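Local coordinates for uncharacterized protein (Plasmodium falciparum, PDB 1ZSO), which is of unknown function but may bind zinc as a member of a eukaryotic CXXC-motif family, at residues 38-41 and 42-45; 92-95 and 96-99; 145-148 and 149-152. One frame throughout, in Å; residues are numbered along the deposited sequence.

Contact 1: 38-41 and 42-45; sequences IRDS and TSSL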
loop_
_atom_site.group_PDB
_atom_site.type_symbol
_atom_site.label_atom_id
_atom_site.label_comp_id
_atom_site.label_asym_id
_atom_site.label_seq_id
_atom_site.Cartn_x
_atom_site.Cartn_y
_atom_site.Cartn_z
ATOM N N ILE B 38 5.078 -11.591 1.864
ATOM C CA ILE B 38 5.906 -11.164 2.988
ATOM C C ILE B 38 5.523 -11.788 4.329
ATOM O O ILE B 38 4.458 -12.402 4.490
ATOM C CB ILE B 38 5.861 -9.647 3.128
ATOM C CG1 ILE B 38 4.442 -9.216 3.514
ATOM C CG2 ILE B 38 6.361 -9.004 1.784
ATOM C CD1 ILE B 38 4.331 -7.801 4.111
ATOM N N ARG B 39 6.425 -11.604 5.282
ATOM C CA ARG B 39 6.226 -12.025 6.664
ATOM C C ARG B 39 6.753 -10.961 7.633
ATOM O O ARG B 39 7.708 -10.214 7.352
ATOM C CB ARG B 39 6.935 -13.350 6.918
ATOM C CG ARG B 39 6.541 -14.049 8.234
ATOM C CD ARG B 39 7.659 -14.970 8.602
ATOM N NE ARG B 39 7.597 -15.452 9.973
ATOM C CZ ARG B 39 7.136 -16.653 10.311
ATOM N NH1 ARG B 39 6.658 -17.472 9.370
ATOM N NH2 ARG B 39 7.129 -17.024 11.601
ATOM N N ASP B 40 6.099 -10.890 8.770
ATOM C CA ASP B 40 6.559 -10.065 9.863
ATOM C C ASP B 40 7.893 -10.630 10.372
ATOM O O ASP B 40 8.024 -11.825 10.644
ATOM C CB ASP B 40 5.473 -10.065 10.927
ATOM C CG ASP B 40 5.758 -9.158 12.079
ATOM O OD1 ASP B 40 6.874 -8.565 12.143
ATOM O OD2 ASP B 40 4.856 -9.085 12.963
ATOM N N SER B 41 8.908 -9.783 10.446
ATOM C CA SER B 41 10.219 -10.211 10.895
ATOM C C SER B 41 10.231 -10.468 12.390
ATOM O O SER B 41 11.165 -11.120 12.913
ATOM C CB SER B 41 11.268 -9.155 10.544
ATOM O OG SER B 41 10.985 -7.927 11.173
ATOM N N THR B 42 9.196 -10.004 13.086
ATOM C CA THR B 42 9.114 -10.219 14.542
ATOM C C THR B 42 7.894 -11.042 14.991
ATOM O O THR B 42 7.582 -11.046 16.168
ATOM C CB THR B 42 9.088 -8.873 15.355
ATOM O OG1 THR B 42 7.863 -8.178 15.124
ATOM C CG2 THR B 42 10.273 -7.962 15.022
ATOM N N SER B 43 7.173 -11.707 14.084
ATOM C CA SER B 43 6.048 -12.570 14.494
ATOM C C SER B 43 5.767 -13.586 13.402
ATOM O O SER B 43 6.499 -13.651 12.437
ATOM C CB SER B 43 4.773 -11.756 14.823
ATOM O OG SER B 43 4.062 -11.328 13.644
ATOM N N SER B 44 4.707 -14.374 13.570
ATOM C CA SER B 44 4.274 -15.395 12.623
ATOM C C SER B 44 3.380 -14.845 11.504
ATOM O O SER B 44 3.118 -15.532 10.520
ATOM C CB SER B 44 3.512 -16.469 13.385
ATOM O OG SER B 44 4.373 -17.295 14.173
ATOM N N LEU B 45 2.925 -13.596 11.635
ATOM C CA LEU B 45 2.075 -12.954 10.626
ATOM C C LEU B 45 2.692 -12.862 9.197
ATOM O O LEU B 45 3.880 -12.636 9.002
ATOM C CB LEU B 45 1.667 -11.569 11.108
ATOM C CG LEU B 45 0.794 -11.559 12.376
ATOM C CD1 LEU B 45 0.582 -10.138 12.858
ATOM C CD2 LEU B 45 -0.567 -12.261 12.143
#
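The carboxylate of D40 reaches across the bend of the chain and meets T42 and S43 with a different oxygen each. OD1 takes the T42 group: the backbone N of T42 lies 2.9 Å from D40 OD1, the bond of an Asx turn, and T42 OG1 adds a longer bond to the same D40 OD1 at 3.2 Å. Both donors arrive from one face of the carboxylate, the amide well above its plane at 60°, the hydroxyl nearer to it on the syn side. D40 OD2 accepts from S43 OG at a very short 2.5 Å. The D40 CG lies trans to the backbone N (chi1 -175°), which swings the group over the type I turn D40-S43. S43 OG also accepts from L45 N at 3.2 Å, an ST turn directly following. The end of strand 34-40 is joined to the loop by D40 N donating to L45 O at 2.8 Å. Away from the carboxylate, the extended R39 chain lays CG against L45 O and carries one guanidinium face over S44 CA, with a weak NE bond to S43 O (127° at the hydrogen). T42 OG1 has a further partner, K78 NZ, from outside the turn. Three donors converge on one buried carboxylate, so its rotation is fixed from both oxygens, and these bonds would be expected to stabilise its negative charge, K78 acting at most through T42 OG1.

Contact 2: 92-95 and 96-99; sequences SYEE and VNNN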
loop_
_atom_site.group_PDB
_atom_site.type_symbol
_atom_site.label_atom_id
_atom_site.label_comp_id
_atom_site.label_asym_id
_atom_site.label_seq_id
_atom_site.Cartn_x
_atom_site.Cartn_y
_atom_site.Cartn_z
ATOM N N SER B 92 17.828 -4.762 -15.028
ATOM C CA SER B 92 18.198 -5.080 -16.395
ATOM C C SER B 92 18.917 -6.446 -16.420
ATOM O O SER B 92 19.697 -6.747 -15.538
ATOM C CB SER B 92 19.119 -3.973 -16.965
ATOM O OG SER B 92 19.179 -4.020 -18.386
ATOM N N TYR B 93 18.619 -7.270 -17.424
ATOM C CA TYR B 93 19.296 -8.537 -17.662
ATOM C C TYR B 93 19.599 -8.599 -19.147
ATOM O O TYR B 93 18.747 -8.394 -19.998
ATOM C CB TYR B 93 18.372 -9.667 -17.222
ATOM C CG TYR B 93 18.954 -11.078 -17.136
ATOM C CD1 TYR B 93 19.690 -11.480 -16.045
ATOM C CD2 TYR B 93 18.678 -12.030 -18.128
ATOM C CE1 TYR B 93 20.161 -12.765 -15.950
ATOM C CE2 TYR B 93 19.167 -13.333 -18.056
ATOM C CZ TYR B 93 19.908 -13.697 -16.975
ATOM O OH TYR B 93 20.395 -14.997 -16.887
ATOM N N GLU B 94 20.845 -8.850 -19.475
ATOM C CA GLU B 94 21.307 -8.564 -20.816
ATOM C C GLU B 94 21.826 -9.833 -21.469
ATOM O O GLU B 94 22.023 -10.838 -20.807
ATOM C CB GLU B 94 22.360 -7.445 -20.742
ATOM C CG GLU B 94 21.775 -6.129 -20.172
ATOM C CD GLU B 94 22.787 -5.265 -19.427
ATOM O OE1 GLU B 94 23.987 -5.287 -19.819
ATOM O OE2 GLU B 94 22.385 -4.551 -18.459
ATOM N N GLU B 95 21.992 -9.783 -22.785
ATOM C CA GLU B 95 22.456 -10.932 -23.561
ATOM C C GLU B 95 23.643 -11.626 -22.885
ATOM O O GLU B 95 23.682 -12.862 -22.739
ATOM C CB GLU B 95 22.848 -10.454 -24.957
ATOM C CG GLU B 95 23.209 -11.521 -25.967
ATOM C CD GLU B 95 23.376 -10.926 -27.380
ATOM O OE1 GLU B 95 23.185 -9.686 -27.525
ATOM O OE2 GLU B 95 23.692 -11.678 -28.343
ATOM N N VAL B 96 24.606 -10.822 -22.463
ATOM C CA VAL B 96 25.818 -11.344 -21.886
ATOM C C VAL B 96 25.567 -12.180 -20.619
ATOM O O VAL B 96 26.381 -13.045 -20.272
ATOM C CB VAL B 96 26.829 -10.196 -21.616
ATOM C CG1 VAL B 96 26.425 -9.346 -20.396
ATOM C CG2 VAL B 96 28.238 -10.768 -21.440
ATOM N N ASN B 97 24.442 -11.943 -19.939
ATOM C CA ASN B 97 24.110 -12.686 -18.720
ATOM C C ASN B 97 23.302 -13.938 -19.022
ATOM O O ASN B 97 22.761 -14.585 -18.112
ATOM C CB ASN B 97 23.282 -11.820 -17.737
ATOM C CG ASN B 97 23.829 -10.411 -17.585
ATOM O OD1 ASN B 97 23.092 -9.416 -17.765
ATOM N ND2 ASN B 97 25.128 -10.310 -17.269
ATOM N N ASN B 98 23.173 -14.254 -20.308
ATOM C CA ASN B 98 22.366 -15.380 -20.720
ATOM C C ASN B 98 22.664 -16.645 -19.893
ATOM O O ASN B 98 23.811 -17.155 -19.843
ATOM C CB ASN B 98 22.551 -15.662 -22.220
ATOM C CG ASN B 98 21.645 -16.784 -22.710
ATOM O OD1 ASN B 98 20.523 -16.948 -22.220
ATOM N ND2 ASN B 98 22.128 -17.568 -23.671
ATOM N N ASN B 99 21.608 -17.134 -19.250
ATOM C CA ASN B 99 21.668 -18.308 -18.378
ATOM C C ASN B 99 22.558 -18.206 -17.139
ATOM O O ASN B 99 22.944 -19.233 -16.558
ATOM C CB ASN B 99 21.987 -19.590 -19.165
ATOM C CG ASN B 99 20.827 -20.609 -19.109
ATOM O OD1 ASN B 99 19.807 -20.414 -18.392
ATOM N ND2 ASN B 99 20.984 -21.708 -19.849
#
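Y93 offers one ring face to N97, whose CB stands over it 4.0 Å from the ring centroid and 20° off the normal, a CH-pi contact displaced toward the rim near CE1. The two side chains run past each other in opposite directions, with ring and amide planes 48° apart. Y93 OH comes 2.7 Å from N97 O and is hydrogen-bonded outside the two segments to E100 O and to A18 N of strand 9-21. Next in the chain, E94 is tied to N97 twice, closing the start of a turn. E94 N donates to N97 OD1 at 2.9 Å, slightly tilted from the amide carbonyl plane, while N97 N returns a bond to E94 O at 2.8 Å, coming from above the carbonyl plane. With CG lying beside its own backbone N, the N97 amide folds back onto E94. N97 OD1 has a second donor in R102 NH1, which steadies the amide from outside. The E94 carboxylate takes a weak bond from S92 OG and forms a long, weak ion pair with R102. E95 then accepts from N98 N, the N98 N to E95 O distance being 2.8 Å. Successive i to i+3 bonds are the signature of a short 3-10 turn, here set at the end of strand 92-94, outermost within the chain in the four-stranded sheet.

Contact 3: 145-148 and 149-152; sequences DYNE and EHEM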
loop_
_atom_site.group_PDB
_atom_site.type_symbol
_atom_site.label_atom_id
_atom_site.label_comp_id
_atom_site.label_asym_id
_atom_site.label_seq_id
_atom_site.Cartn_x
_atom_site.Cartn_y
_atom_site.Cartn_z
ATOM N N ASP B 145 7.968 -13.893 -28.730
ATOM C CA ASP B 145 7.314 -13.126 -29.759
ATOM C C ASP B 145 8.121 -13.401 -31.028
ATOM O O ASP B 145 9.099 -14.161 -31.007
ATOM C CB ASP B 145 7.283 -11.618 -29.417
ATOM C CG ASP B 145 6.002 -10.905 -29.933
ATOM O OD1 ASP B 145 5.419 -10.095 -29.176
ATOM O OD2 ASP B 145 5.570 -11.154 -31.083
ATOM N N TYR B 146 7.707 -12.777 -32.130
ATOM C CA TYR B 146 8.306 -12.997 -33.435
ATOM C C TYR B 146 8.565 -11.628 -34.003
ATOM O O TYR B 146 7.682 -10.779 -34.010
ATOM C CB TYR B 146 7.332 -13.773 -34.329
ATOM C CG TYR B 146 7.908 -14.357 -35.599
ATOM C CD1 TYR B 146 7.527 -13.868 -36.827
ATOM C CD2 TYR B 146 8.823 -15.419 -35.570
ATOM C CE1 TYR B 146 8.047 -14.401 -38.021
ATOM C CE2 TYR B 146 9.350 -15.971 -36.764
ATOM C CZ TYR B 146 8.952 -15.456 -37.985
ATOM O OH TYR B 146 9.446 -15.958 -39.186
ATOM N N ASN B 147 9.792 -11.396 -34.440
ATOM C CA ASN B 147 10.103 -10.188 -35.188
ATOM C C ASN B 147 9.743 -10.423 -36.658
ATOM O O ASN B 147 10.462 -11.119 -37.387
ATOM C CB ASN B 147 11.580 -9.803 -35.032
ATOM C CG ASN B 147 11.867 -8.404 -35.520
ATOM O OD1 ASN B 147 11.461 -8.007 -36.618
ATOM N ND2 ASN B 147 12.586 -7.646 -34.712
ATOM N N GLU B 148 8.612 -9.849 -37.074
ATOM C CA GLU B 148 8.132 -9.994 -38.442
ATOM C C GLU B 148 9.090 -9.313 -39.415
ATOM O O GLU B 148 9.277 -9.782 -40.541
ATOM C CB GLU B 148 6.748 -9.357 -38.611
ATOM C CG GLU B 148 5.681 -9.763 -37.596
ATOM C CD GLU B 148 4.971 -11.077 -37.912
ATOM O OE1 GLU B 148 4.646 -11.359 -39.091
ATOM O OE2 GLU B 148 4.714 -11.823 -36.946
ATOM N N GLU B 149 9.659 -8.182 -38.992
ATOM C CA GLU B 149 10.549 -7.375 -39.850
ATOM C C GLU B 149 11.737 -8.197 -40.343
ATOM O O GLU B 149 12.070 -8.163 -41.533
ATOM C CB GLU B 149 11.059 -6.141 -39.090
ATOM C CG GLU B 149 10.695 -4.792 -39.690
ATOM C CD GLU B 149 11.904 -4.075 -40.283
ATOM O OE1 GLU B 149 13.011 -4.646 -40.249
ATOM O OE2 GLU B 149 11.755 -2.939 -40.774
ATOM N N HIS B 150 12.364 -8.936 -39.429
ATOM C CA HIS B 150 13.523 -9.754 -39.763
ATOM C C HIS B 150 13.214 -11.248 -39.681
ATOM O O HIS B 150 14.126 -12.063 -39.751
ATOM C CB HIS B 150 14.706 -9.432 -38.836
ATOM C CG HIS B 150 15.116 -7.985 -38.828
ATOM N ND1 HIS B 150 14.510 -7.040 -38.025
ATOM C CD2 HIS B 150 16.101 -7.333 -39.492
ATOM C CE1 HIS B 150 15.088 -5.866 -38.213
ATOM N NE2 HIS B 150 16.056 -6.017 -39.096
ATOM N N GLU B 151 11.942 -11.608 -39.519
ATOM C CA GLU B 151 11.523 -13.020 -39.423
ATOM C C GLU B 151 12.300 -13.796 -38.332
ATOM O O GLU B 151 12.958 -14.810 -38.600
ATOM C CB GLU B 151 11.613 -13.696 -40.807
ATOM C CG GLU B 151 10.330 -13.453 -41.634
ATOM C CD GLU B 151 10.533 -13.425 -43.141
ATOM O OE1 GLU B 151 11.049 -14.413 -43.715
ATOM O OE2 GLU B 151 10.124 -12.413 -43.761
HETATM N N MSE B 152 12.183 -13.323 -37.092
HETATM C CA MSE B 152 13.083 -13.764 -36.019
HETATM C C MSE B 152 12.344 -14.063 -34.735
HETATM O O MSE B 152 11.659 -13.209 -34.203
HETATM C CB MSE B 152 14.151 -12.686 -35.762
HETATM C CG MSE B 152 15.088 -12.969 -34.587
HETATM SE SE MSE B 152 16.577 -11.649 -34.471
HETATM C CE MSE B 152 15.700 -10.213 -33.428
#
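N147 and M152 form the tight end of this hairpin, an antiparallel hydrogen-bonded pair in which N147 N lies only 2.6 Å from M152 O and M152 N lies 2.8 Å from N147 O. Their side chains share a sheet face, CB of N147 standing 3.9 Å from CB of M152. The N147 amide then folds over the loop: CG is trans to the backbone N (chi1 -167°), and OD1 accepts from H150 N at 3.1 Å, a donor lying above the amide plane. H150 ND1 approaches N147 OD1 through a weaker bond of 3.5 Å, with the imidazole edge toward it and the two planes steeply inclined. N147 ND2 is taken by D127 OD2.

The other side is looser and more exposed. Y146 and E151 lie side by side, Y146 OH coming 3.5 Å from E151 CB, and the ring face lies over M152 N. E151 N makes only a weak bond to E148 O. E151, with a positive phi, and M152 both oppose N147, a G1 beta bulge. The hairpin joins strand 143-147, at the edge of the six-stranded sheet, to strand 152-163, while N147 also packs on Y133 of strand 132-136 and M152 on the loop residues T128 and K129.

None of the three contacts is core: each is a local turn at a strand end with one buried residue. Contact 1 links two strands of the three-stranded sheet through a carboxylate that takes backbone N-H and hydroxyl donors; contacts 2 and 3 use asparagine amide oxygens, which accept from backbone N-H groups. Contact 3 closes a hairpin within the six-stranded sheet, whereas contact 2 carries the chain from the four-stranded sheet into it, so both meet that sheet, contact 2 only through the following strand. They lie on one side of the chain's centre, their own centres about 20 Å apart, while contact 1 lies opposite, about 47 Å from contact 3 between centres.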